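Local structure of importin subunit beta-1 (Saccharomyces cerevisiae, 5OWU) at residues G551-V556 with E571-I576; F545-L550 with T578-V583; F613-V618 with S653-T658; D501-A506 with S522-M527. The protein carries proteins into the nucleus as the importin beta subunit, working through importin alpha, which recognises the classical nuclear localization signal of the cargo. All blocks are in the same frame, centred on the assembly; numbering follows the deposited sequence.

Contact 1. Residues G551-V556 with E571-I576; sequences GQTMSV and ELQSNI
Thr-553 meets segment 571-576 with both branches of its side chain, its methyl against hydrocarbon and its hydroxyl against an amide. CG2 packs on Ile-576 CD1 at 3.5 Å, the two side chains reaching toward each other tip to tip, and on Leu-572 CD2 at 3.7 Å. The other branch receives Gln-573, whose NE2 donates to Thr-553 OG1 over 3.2 Å. The N-H...O angle of 161° makes this bond nearly straight. OG1 also lies close to the amide plane of Gln-573, only 9° out of it. A chi1 of 65° sets OG1 between the backbone N and the carbonyl carbon, where it also hydrogen-bonds to Leu-550 O one turn back in its own helix. The glutamine passes the threonine in the opposite direction, so its CG also lies 3.5 Å from Thr-553 OG1. Beyond the hydroxyl, Gln-573 NE2 comes within 3.8 Å of Met-554 CG; the two side chains cross at a slant.

The meeting point is the C-terminal end of helix 536-553, which passes into a type I turn from Thr-553 to Val-556. Both segments belong to HEAT 13, and Phe-521 of the preceding repeat packs on Leu-572 and Ile-576. In this buried threonine the hydroxyl has two partners, Gln-573 and Leu-550 O, and its bond to the amide ties the end of one helix to the side of the next and holds the amide of Gln-573.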
loop_
_atom_site.group_PDB
_atom_site.type_symbol
_atom_site.label_atom_id
_atom_site.label_comp_id
_atom_site.label_asym_id
_atom_site.label_seq_id
_atom_site.Cartn_x
_atom_site.Cartn_y
_atom_site.Cartn_z
ATOM N N GLY A 551 -1.933 33.807 11.866
ATOM C CA GLY A 551 -1.430 34.825 12.773
ATOM C C GLY A 551 -1.624 34.426 14.216
ATOM O O GLY A 551 -0.702 34.521 15.031
ATOM N N GLN A 552 -2.814 33.918 14.540
ATOM C CA GLN A 552 -3.103 33.574 15.923
ATOM C C GLN A 552 -2.133 32.519 16.426
ATOM O O GLN A 552 -1.576 32.643 17.526
ATOM C CB GLN A 552 -4.546 33.095 16.044
ATOM C CG GLN A 552 -4.979 32.811 17.456
ATOM C CD GLN A 552 -6.336 32.158 17.504
ATOM O OE1 GLN A 552 -6.445 30.931 17.574
ATOM N NE2 GLN A 552 -7.380 32.972 17.454
ATOM N N THR A 553 -1.882 31.483 15.616
ATOM C CA THR A 553 -0.996 30.427 16.089
ATOM C C THR A 553 0.407 30.964 16.297
ATOM O O THR A 553 1.156 30.450 17.139
ATOM C CB THR A 553 -0.965 29.246 15.115
ATOM O OG1 THR A 553 -0.384 29.651 13.866
ATOM C CG2 THR A 553 -2.372 28.684 14.892
ATOM N N MET A 554 0.776 32.004 15.565
ATOM C CA MET A 554 2.122 32.525 15.687
ATOM C C MET A 554 2.252 33.507 16.839
ATOM O O MET A 554 3.349 34.023 17.073
ATOM C CB MET A 554 2.540 33.157 14.363
ATOM C CG MET A 554 2.669 32.109 13.247
ATOM S SD MET A 554 2.969 32.861 11.629
ATOM C CE MET A 554 1.473 33.775 11.452
ATOM N N SER A 555 1.169 33.756 17.576
ATOM C CA SER A 555 1.250 34.510 18.820
ATOM C C SER A 555 1.533 33.614 20.021
ATOM O O SER A 555 1.685 34.127 21.136
ATOM C CB SER A 555 -0.050 35.295 19.054
ATOM O OG SER A 555 -1.109 34.455 19.499
ATOM N N VAL A 556 1.619 32.301 19.816
ATOM C CA VAL A 556 1.759 31.338 20.907
ATOM C C VAL A 556 3.229 31.214 21.279
ATOM O O VAL A 556 4.067 30.886 20.433
ATOM C CB VAL A 556 1.181 29.968 20.517
ATOM C CG1 VAL A 556 1.463 28.917 21.601
ATOM C CG2 VAL A 556 -0.316 30.065 20.264
ATOM N N GLU A 571 0.869 20.504 14.175
ATOM C CA GLU A 571 -0.169 19.922 13.321
ATOM C C GLU A 571 -1.218 20.961 12.943
ATOM O O GLU A 571 -1.680 20.993 11.797
ATOM C CB GLU A 571 -0.823 18.731 14.025
ATOM C CG GLU A 571 -2.100 18.180 13.359
ATOM C CD GLU A 571 -1.831 17.484 12.032
ATOM O OE1 GLU A 571 -0.647 17.353 11.655
ATOM O OE2 GLU A 571 -2.809 17.068 11.365
ATOM N N LEU A 572 -1.599 21.829 13.888
ATOM C CA LEU A 572 -2.564 22.883 13.579
ATOM C C LEU A 572 -2.019 23.843 12.528
ATOM O O LEU A 572 -2.736 24.237 11.598
ATOM C CB LEU A 572 -2.939 23.642 14.851
ATOM C CG LEU A 572 -3.756 24.920 14.653
ATOM C CD1 LEU A 572 -5.074 24.625 13.910
ATOM C CD2 LEU A 572 -4.030 25.575 15.989
ATOM N N GLN A 573 -0.754 24.245 12.660
ATOM C CA GLN A 573 -0.179 25.145 11.665
ATOM C C GLN A 573 -0.090 24.467 10.303
ATOM O O GLN A 573 -0.286 25.112 9.269
ATOM C CB GLN A 573 1.197 25.627 12.120
ATOM C CG GLN A 573 1.138 26.503 13.353
ATOM C CD GLN A 573 2.489 27.059 13.726
ATOM O OE1 GLN A 573 3.457 26.318 13.864
ATOM N NE2 GLN A 573 2.561 28.372 13.886
ATOM N N SER A 574 0.210 23.168 10.287
ATOM C CA SER A 574 0.189 22.406 9.041
ATOM C C SER A 574 -1.206 22.415 8.410
ATOM O O SER A 574 -1.353 22.688 7.212
ATOM C CB SER A 574 0.671 20.979 9.318
ATOM O OG SER A 574 0.509 20.133 8.193
ATOM N N ASN A 575 -2.245 22.128 9.203
ATOM C CA ASN A 575 -3.618 22.184 8.691
ATOM C C ASN A 575 -3.915 23.542 8.076
ATOM O O ASN A 575 -4.458 23.641 6.958
ATOM C CB ASN A 575 -4.626 21.900 9.814
ATOM C CG ASN A 575 -4.421 20.547 10.485
ATOM O OD1 ASN A 575 -4.841 20.353 11.628
ATOM N ND2 ASN A 575 -3.778 19.614 9.792
ATOM N N ILE A 576 -3.557 24.607 8.801
ATOM C CA ILE A 576 -3.801 25.963 8.322
ATOM C C ILE A 576 -3.073 26.197 7.006
ATOM O O ILE A 576 -3.639 26.735 6.051
ATOM C CB ILE A 576 -3.369 26.989 9.385
ATOM C CG1 ILE A 576 -4.276 26.891 10.618
ATOM C CG2 ILE A 576 -3.403 28.412 8.821
ATOM C CD1 ILE A 576 -3.722 27.609 11.831
#

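Contact 2. Residues F545-L550 with T578-V583; sequences FVMDKL and TVLAAV
Val-579 is the first residue of 578-583 to touch the opposite helix: its CG1 lies 3.6 Å from Val-546 CG1, the two side chains meeting at an oblique angle. The chi1 of Val-579, -178°, puts CG1 opposite the backbone N and brings this methyl to the valine across the interface, while Phe-521 and Thr-525 of helix 516-530 pack against the same residue.

Leu-580 comes next and splits its contacts between its two methyls. CD1 sits 3.8 Å from Met-547 CG and 4.0 Å from Val-546 CG2, whereas CD2 turns to Leu-550 CD2, also at 4.0 Å. Its side chain crosses those of Met-547 and Leu-550 at about a right angle. The forked end of the leucine is thus met by three residues spread over one turn of segment 545-550. Phe-602 of helix 595-607 packs on both Leu-580 and Leu-550.

One turn beyond Val-579, Val-583 makes a looser approach, with CG2 4.4 Å from Val-546 CG2. Val-546 therefore touches Val-579, Leu-580 and Val-583, its CG1 and CG2 facing different partners. No hydrogen bond spans the segments; the interface is wholly apolar.

The local helix axes approach to 9.6 Å, and their directions differ by 140°, which makes the pair antiparallel but clearly inclined. Two such helices joined by a short linker form the hairpin of a HEAT repeat, here HEAT 13, with neighbouring repeats packed against it in the importin beta solenoid.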
loop_
_atom_site.group_PDB
_atom_site.type_symbol
_atom_site.label_atom_id
_atom_site.label_comp_id
_atom_site.label_asym_id
_atom_site.label_seq_id
_atom_site.Cartn_x
_atom_site.Cartn_y
_atom_site.Cartn_z
ATOM N N PHE A 545 -10.308 33.672 7.231
ATOM C CA PHE A 545 -10.196 32.864 8.437
ATOM C C PHE A 545 -8.805 32.263 8.563
ATOM O O PHE A 545 -8.199 32.298 9.642
ATOM C CB PHE A 545 -11.258 31.762 8.450
ATOM C CG PHE A 545 -10.953 30.649 9.420
ATOM C CD1 PHE A 545 -11.113 30.834 10.782
ATOM C CD2 PHE A 545 -10.484 29.431 8.970
ATOM C CE1 PHE A 545 -10.820 29.814 11.673
ATOM C CE2 PHE A 545 -10.196 28.411 9.855
ATOM C CZ PHE A 545 -10.358 28.597 11.197
ATOM N N VAL A 546 -8.263 31.717 7.470
ATOM C CA VAL A 546 -7.031 30.953 7.627
ATOM C C VAL A 546 -5.853 31.894 7.844
ATOM O O VAL A 546 -5.026 31.677 8.737
ATOM C CB VAL A 546 -6.813 29.999 6.434
ATOM C CG1 VAL A 546 -7.900 28.919 6.425
ATOM C CG2 VAL A 546 -6.762 30.754 5.104
ATOM N N MET A 547 -5.792 32.985 7.080
ATOM C CA MET A 547 -4.731 33.968 7.279
ATOM C C MET A 547 -4.725 34.458 8.722
ATOM O O MET A 547 -3.734 34.288 9.447
ATOM C CB MET A 547 -4.898 35.116 6.279
ATOM C CG MET A 547 -4.641 34.652 4.843
ATOM S SD MET A 547 -4.658 35.906 3.548
ATOM C CE MET A 547 -6.268 36.665 3.768
ATOM N N ASP A 548 -5.849 35.021 9.178
ATOM C CA ASP A 548 -5.970 35.416 10.576
ATOM C C ASP A 548 -5.568 34.269 11.499
ATOM O O ASP A 548 -4.806 34.455 12.454
ATOM C CB ASP A 548 -7.403 35.869 10.869
ATOM C CG ASP A 548 -7.810 37.104 10.068
ATOM O OD1 ASP A 548 -7.106 37.460 9.100
ATOM O OD2 ASP A 548 -8.852 37.711 10.402
ATOM N N LYS A 549 -6.056 33.060 11.207
ATOM C CA LYS A 549 -5.783 31.939 12.100
ATOM C C LYS A 549 -4.294 31.652 12.165
ATOM O O LYS A 549 -3.746 31.384 13.245
ATOM C CB LYS A 549 -6.548 30.701 11.642
ATOM C CG LYS A 549 -6.554 29.568 12.660
ATOM C CD LYS A 549 -7.448 29.907 13.847
ATOM C CE LYS A 549 -7.370 28.838 14.915
ATOM N NZ LYS A 549 -8.254 29.136 16.077
ATOM N N LEU A 550 -3.613 31.713 11.022
ATOM C CA LEU A 550 -2.172 31.526 11.050
ATOM C C LEU A 550 -1.545 32.536 12.001
ATOM O O LEU A 550 -0.763 32.173 12.891
ATOM C CB LEU A 550 -1.594 31.652 9.639
ATOM C CG LEU A 550 -0.101 31.373 9.461
ATOM C CD1 LEU A 550 0.244 29.972 9.931
ATOM C CD2 LEU A 550 0.316 31.579 8.000
ATOM N N THR A 578 -2.000 24.116 4.765
ATOM C CA THR A 578 -2.584 23.348 3.665
ATOM C C THR A 578 -3.803 24.067 3.091
ATOM O O THR A 578 -3.905 24.284 1.869
ATOM C CB THR A 578 -2.943 21.943 4.158
ATOM O OG1 THR A 578 -1.757 21.302 4.657
ATOM C CG2 THR A 578 -3.544 21.086 3.034
ATOM N N VAL A 579 -4.733 24.475 3.963
ATOM C CA VAL A 579 -5.895 25.210 3.460
ATOM C C VAL A 579 -5.458 26.502 2.783
ATOM O O VAL A 579 -6.010 26.894 1.751
ATOM C CB VAL A 579 -6.905 25.493 4.586
ATOM C CG1 VAL A 579 -8.134 26.215 4.020
ATOM C CG2 VAL A 579 -7.321 24.208 5.263
ATOM N N LEU A 580 -4.477 27.194 3.367
ATOM C CA LEU A 580 -4.022 28.467 2.816
ATOM C C LEU A 580 -3.435 28.282 1.425
ATOM O O LEU A 580 -3.680 29.092 0.524
ATOM C CB LEU A 580 -2.994 29.100 3.757
ATOM C CG LEU A 580 -2.342 30.419 3.327
ATOM C CD1 LEU A 580 -3.380 31.501 3.088
ATOM C CD2 LEU A 580 -1.336 30.873 4.381
ATOM N N ALA A 581 -2.660 27.216 1.226
ATOM C CA ALA A 581 -2.144 26.932 -0.105
ATOM C C ALA A 581 -3.285 26.720 -1.087
ATOM O O ALA A 581 -3.248 27.238 -2.214
ATOM C CB ALA A 581 -1.226 25.710 -0.068
ATOM N N ALA A 582 -4.324 25.977 -0.673
ATOM C CA ALA A 582 -5.465 25.785 -1.569
ATOM C C ALA A 582 -6.158 27.111 -1.880
ATOM O O ALA A 582 -6.570 27.354 -3.022
ATOM C CB ALA A 582 -6.462 24.790 -0.966
ATOM N N VAL A 583 -6.304 27.978 -0.875
ATOM C CA VAL A 583 -6.934 29.281 -1.083
ATOM C C VAL A 583 -6.131 30.100 -2.089
ATOM O O VAL A 583 -6.684 30.690 -3.025
ATOM C CB VAL A 583 -7.077 30.022 0.261
ATOM C CG1 VAL A 583 -7.436 31.496 0.056
ATOM C CG2 VAL A 583 -8.132 29.353 1.128
#

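Contact 3. Residues F613-V618 with S653-T658; sequences FIEDDV and SPVSIT
Asp-616 reaches the opposite helix through OD1, which accepts a hydrogen bond from Thr-658 OG1. The modelled separation of 2.4 Å is very short, so the length is doubtful. The aspartate has chi1 -163°, with CG opposite the backbone N; this swings its carboxylate across to the threonine. The two side chains run obliquely to each other, and Thr-658 CG2 also packs on Asp-616 O at 3.7 Å. The backbones are close as well, with Asp-616 CA and Val-655 CA 5.1 Å apart.

The contact joins the start of helix 615-629 in HEAT 14 to the N-terminal part of helix 655-669 in HEAT 15, and so links successive repeats of the solenoid. In the second of these, Val-655 N makes a weak capping bond to Ser-653 OG.

Glu-615 adopts a different shape from its neighbour. Its chi1 of 61° places CG between the backbone N and the carbonyl carbon, and the chain then runs extended, which brings one face of its carboxylate over Val-655 CG2. Its CD lies 3.7 Å from Val-655 CG2, and its CG 3.8 Å from the same methyl, the side chains crossing at about a right angle. The other methyl, Val-655 CG1, lies 4.0 Å from Glu-615 OE2. Gln-650, in the loop before 653-658, touches both Glu-615 and Val-655.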
loop_
_atom_site.group_PDB
_atom_site.type_symbol
_atom_site.label_atom_id
_atom_site.label_comp_id
_atom_site.label_asym_id
_atom_site.label_seq_id
_atom_site.Cartn_x
_atom_site.Cartn_y
_atom_site.Cartn_z
ATOM N N PHE A 613 9.786 21.042 11.287
ATOM C CA PHE A 613 8.541 20.288 11.407
ATOM C C PHE A 613 7.431 20.842 10.515
ATOM O O PHE A 613 6.559 20.079 10.088
ATOM C CB PHE A 613 8.079 20.265 12.868
ATOM C CG PHE A 613 9.074 19.638 13.811
ATOM C CD1 PHE A 613 10.043 20.410 14.426
ATOM C CD2 PHE A 613 9.040 18.279 14.083
ATOM C CE1 PHE A 613 10.960 19.844 15.290
ATOM C CE2 PHE A 613 9.957 17.708 14.951
ATOM C CZ PHE A 613 10.915 18.493 15.553
ATOM N N ILE A 614 7.445 22.143 10.215
ATOM C CA ILE A 614 6.439 22.754 9.350
ATOM C C ILE A 614 7.016 23.304 8.050
ATOM O O ILE A 614 6.248 23.778 7.207
ATOM C CB ILE A 614 5.669 23.869 10.085
ATOM C CG1 ILE A 614 6.626 24.954 10.564
ATOM C CG2 ILE A 614 4.878 23.293 11.249
ATOM C CD1 ILE A 614 5.954 26.286 10.761
ATOM N N GLU A 615 8.339 23.270 7.856
ATOM C CA GLU A 615 8.908 23.935 6.685
ATOM C C GLU A 615 8.372 23.342 5.389
ATOM O O GLU A 615 8.299 24.037 4.375
ATOM C CB GLU A 615 10.439 23.871 6.710
ATOM C CG GLU A 615 11.037 22.474 6.699
ATOM C CD GLU A 615 12.559 22.485 6.590
ATOM O OE1 GLU A 615 13.140 23.540 6.239
ATOM O OE2 GLU A 615 13.175 21.433 6.856
ATOM N N ASP A 616 8.006 22.062 5.396
ATOM C CA ASP A 616 7.419 21.448 4.210
ATOM C C ASP A 616 6.114 22.141 3.821
ATOM O O ASP A 616 5.917 22.531 2.660
ATOM C CB ASP A 616 7.193 19.960 4.475
ATOM C CG ASP A 616 6.971 19.170 3.209
ATOM O OD1 ASP A 616 7.752 19.356 2.251
ATOM O OD2 ASP A 616 6.019 18.360 3.173
ATOM N N ASP A 617 5.208 22.310 4.789
ATOM C CA ASP A 617 3.945 22.991 4.519
ATOM C C ASP A 617 4.155 24.467 4.193
ATOM O O ASP A 617 3.393 25.045 3.400
ATOM C CB ASP A 617 3.017 22.820 5.716
ATOM C CG ASP A 617 2.700 21.360 5.991
ATOM O OD1 ASP A 617 2.402 20.624 5.026
ATOM O OD2 ASP A 617 2.778 20.945 7.162
ATOM N N VAL A 618 5.186 25.087 4.774
ATOM C CA VAL A 618 5.500 26.468 4.423
ATOM C C VAL A 618 5.945 26.547 2.973
ATOM O O VAL A 618 5.556 27.459 2.240
ATOM C CB VAL A 618 6.572 27.041 5.368
ATOM C CG1 VAL A 618 6.967 28.445 4.931
ATOM C CG2 VAL A 618 6.070 27.058 6.806
ATOM N N SER A 653 15.541 14.700 3.726
ATOM C CA SER A 653 14.291 15.231 4.236
ATOM C C SER A 653 13.261 15.366 3.113
ATOM O O SER A 653 13.622 15.568 1.951
ATOM C CB SER A 653 14.535 16.591 4.881
ATOM O OG SER A 653 13.349 17.138 5.421
ATOM N N PRO A 654 11.966 15.257 3.429
ATOM C CA PRO A 654 10.943 15.481 2.393
ATOM C C PRO A 654 10.869 16.921 1.912
ATOM O O PRO A 654 10.205 17.184 0.901
ATOM C CB PRO A 654 9.643 15.060 3.089
ATOM C CG PRO A 654 9.913 15.257 4.536
ATOM C CD PRO A 654 11.362 14.919 4.729
ATOM N N VAL A 655 11.538 17.854 2.592
ATOM C CA VAL A 655 11.504 19.254 2.179
ATOM C C VAL A 655 12.120 19.428 0.795
ATOM O O VAL A 655 11.766 20.362 0.063
ATOM C CB VAL A 655 12.219 20.128 3.231
ATOM C CG1 VAL A 655 13.731 19.934 3.166
ATOM C CG2 VAL A 655 11.850 21.593 3.061
ATOM N N SER A 656 13.045 18.546 0.410
ATOM C CA SER A 656 13.687 18.679 -0.896
ATOM C C SER A 656 12.701 18.383 -2.020
ATOM O O SER A 656 12.739 19.031 -3.073
ATOM C CB SER A 656 14.900 17.753 -0.986
ATOM O OG SER A 656 14.514 16.391 -0.877
ATOM N N ILE A 657 11.809 17.412 -1.811
ATOM C CA ILE A 657 10.762 17.125 -2.789
ATOM C C ILE A 657 9.910 18.364 -3.021
ATOM O O ILE A 657 9.616 18.745 -4.162
ATOM C CB ILE A 657 9.890 15.947 -2.320
ATOM C CG1 ILE A 657 10.743 14.727 -1.952
ATOM C CG2 ILE A 657 8.845 15.600 -3.390
ATOM C CD1 ILE A 657 11.404 14.086 -3.108
ATOM N N THR A 658 9.481 18.999 -1.930
ATOM C CA THR A 658 8.615 20.162 -2.046
ATOM C C THR A 658 9.359 21.340 -2.657
ATOM O O THR A 658 8.764 22.126 -3.402
ATOM C CB THR A 658 8.048 20.516 -0.672
ATOM O OG1 THR A 658 7.442 19.347 -0.101
ATOM C CG2 THR A 658 7.004 21.611 -0.785
#

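Contact 4. Residues D501-A506 with S522-M527; sequences DGLIGA and SALTTM
Leu-503 is engaged by segment 522-527 from CB outward. Its CB packs against Leu-524 CD2 at 3.6 Å, so the leucine opposite already meets the side chain at its root. Past CG, both methyls rest on Ala-523 CB: CD2 lies 3.6 Å from that alanine carbon, and CD1 is just as close.

CD1 goes further. It nears Leu-524 CD2 at 4.1 Å, reaches Met-527 CG at 3.6 Å and approaches Met-527 SD at 4.1 Å. A chi2 of -53° turns the sulfur of the methionine back to this distance, and the methionine chain runs diagonally across the leucine. Met-527 belongs to the same helical face as Ala-523, one turn on, which explains how one branched tip can touch both.

These are the two helices of HEAT 12, packed as an antiparallel hairpin: the local axes come within 9.8 Å, with 150° between their directions. The repeat sits between its neighbours, since Ser-474 of helix 467-484 touches Leu-503 and Ile-478 touches Ala-523, while Phe-545 of helix 536-553 packs on Leu-524 and Ile-504.

Beside Leu-503, Ile-504 comes in from the flank at longer range, with CG1 4.4 Å from Leu-524 CD2. Leu-524 CD2 thus lies close to Leu-503 CB and more loosely to Ile-504 CG1.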
loop_
_atom_site.group_PDB
_atom_site.type_symbol
_atom_site.label_atom_id
_atom_site.label_comp_id
_atom_site.label_asym_id
_atom_site.label_seq_id
_atom_site.Cartn_x
_atom_site.Cartn_y
_atom_site.Cartn_z
ATOM N N ASP A 501 -19.483 28.163 7.685
ATOM C CA ASP A 501 -19.522 28.685 9.045
ATOM C C ASP A 501 -19.316 27.552 10.041
ATOM O O ASP A 501 -18.424 27.613 10.901
ATOM C CB ASP A 501 -20.843 29.413 9.291
ATOM C CG ASP A 501 -21.005 29.846 10.724
ATOM O OD1 ASP A 501 -20.471 30.914 11.084
ATOM O OD2 ASP A 501 -21.661 29.118 11.495
ATOM N N GLY A 502 -20.065 26.459 9.873
ATOM C CA GLY A 502 -19.919 25.348 10.793
ATOM C C GLY A 502 -18.499 24.821 10.810
ATOM O O GLY A 502 -17.912 24.608 11.878
ATOM N N LEU A 503 -17.910 24.651 9.624
ATOM C CA LEU A 503 -16.570 24.089 9.561
ATOM C C LEU A 503 -15.576 25.028 10.223
ATOM O O LEU A 503 -14.692 24.581 10.966
ATOM C CB LEU A 503 -16.188 23.809 8.107
ATOM C CG LEU A 503 -16.887 22.603 7.458
ATOM C CD1 LEU A 503 -16.610 22.527 5.971
ATOM C CD2 LEU A 503 -16.440 21.326 8.125
ATOM N N ILE A 504 -15.747 26.342 10.030
ATOM C CA ILE A 504 -14.820 27.264 10.675
ATOM C C ILE A 504 -14.900 27.073 12.178
ATOM O O ILE A 504 -13.874 26.979 12.866
ATOM C CB ILE A 504 -15.104 28.719 10.251
ATOM C CG1 ILE A 504 -14.621 28.951 8.816
ATOM C CG2 ILE A 504 -14.401 29.708 11.192
ATOM C CD1 ILE A 504 -14.999 30.314 8.250
ATOM N N GLY A 505 -16.119 26.903 12.693
ATOM C CA GLY A 505 -16.280 26.697 14.118
ATOM C C GLY A 505 -15.515 25.486 14.608
ATOM O O GLY A 505 -14.873 25.531 15.661
ATOM N N ALA A 506 -15.554 24.390 13.842
ATOM C CA ALA A 506 -14.843 23.191 14.268
ATOM C C ALA A 506 -13.346 23.371 14.099
ATOM O O ALA A 506 -12.560 22.834 14.892
ATOM C CB ALA A 506 -15.326 21.969 13.479
ATOM N N SER A 522 -9.541 19.826 6.797
ATOM C CA SER A 522 -9.589 19.077 5.550
ATOM C C SER A 522 -10.862 19.402 4.780
ATOM O O SER A 522 -10.814 19.628 3.564
ATOM C CB SER A 522 -9.488 17.576 5.818
ATOM O OG SER A 522 -9.449 16.864 4.596
ATOM N N ALA A 523 -12.003 19.476 5.477
ATOM C CA ALA A 523 -13.244 19.771 4.772
ATOM C C ALA A 523 -13.200 21.171 4.188
ATOM O O ALA A 523 -13.675 21.388 3.063
ATOM C CB ALA A 523 -14.447 19.601 5.701
ATOM N N LEU A 524 -12.559 22.112 4.891
ATOM C CA LEU A 524 -12.431 23.449 4.332
ATOM C C LEU A 524 -11.679 23.406 3.013
ATOM O O LEU A 524 -12.035 24.109 2.060
ATOM C CB LEU A 524 -11.737 24.386 5.323
ATOM C CG LEU A 524 -12.583 24.853 6.512
ATOM C CD1 LEU A 524 -11.740 25.736 7.405
ATOM C CD2 LEU A 524 -13.834 25.588 6.063
ATOM N N THR A 525 -10.661 22.549 2.921
ATOM C CA THR A 525 -9.942 22.438 1.661
ATOM C C THR A 525 -10.892 21.999 0.559
ATOM O O THR A 525 -10.942 22.608 -0.519
ATOM C CB THR A 525 -8.767 21.477 1.818
ATOM O OG1 THR A 525 -7.836 22.038 2.760
ATOM C CG2 THR A 525 -8.061 21.262 0.497
ATOM N N THR A 526 -11.709 20.981 0.841
ATOM C CA THR A 526 -12.725 20.569 -0.121
ATOM C C THR A 526 -13.624 21.746 -0.481
ATOM O O THR A 526 -13.886 22.000 -1.665
ATOM C CB THR A 526 -13.542 19.404 0.453
ATOM O OG1 THR A 526 -12.695 18.262 0.624
ATOM C CG2 THR A 526 -14.692 19.028 -0.462
ATOM N N MET A 527 -14.079 22.509 0.527
ATOM C CA MET A 527 -14.980 23.614 0.215
ATOM C C MET A 527 -14.310 24.568 -0.756
ATOM O O MET A 527 -14.944 25.073 -1.695
ATOM C CB MET A 527 -15.396 24.368 1.478
ATOM C CG MET A 527 -16.028 23.530 2.559
ATOM S SD MET A 527 -17.397 22.551 1.964
ATOM C CE MET A 527 -18.712 23.766 1.865
#

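Overall arrangement
Along the chain contact 4 comes first, within HEAT 12; contacts 1 and 2 follow, both made by helices 536-553 and 563-586 of HEAT 13, with contact 1 falling between the two segments of contact 2; contact 3 then joins HEAT 14 to HEAT 15. Contacts 1 and 2 have centres about 10 Å apart, and Ile-576 packs on Lys-549 and Leu-550 between them. The centres of contacts 4 and 2 are about 11 Å apart, with Ala-582 against Thr-525. Those of contacts 3 and 1 are about 16 Å apart, and a probable hydrogen bond joins Ser-574 to Asp-617. Contacts 3 and 4, centres about 24 Å apart, do not touch; the HEAT 13 contacts lie between them in the solenoid, touching each in turn.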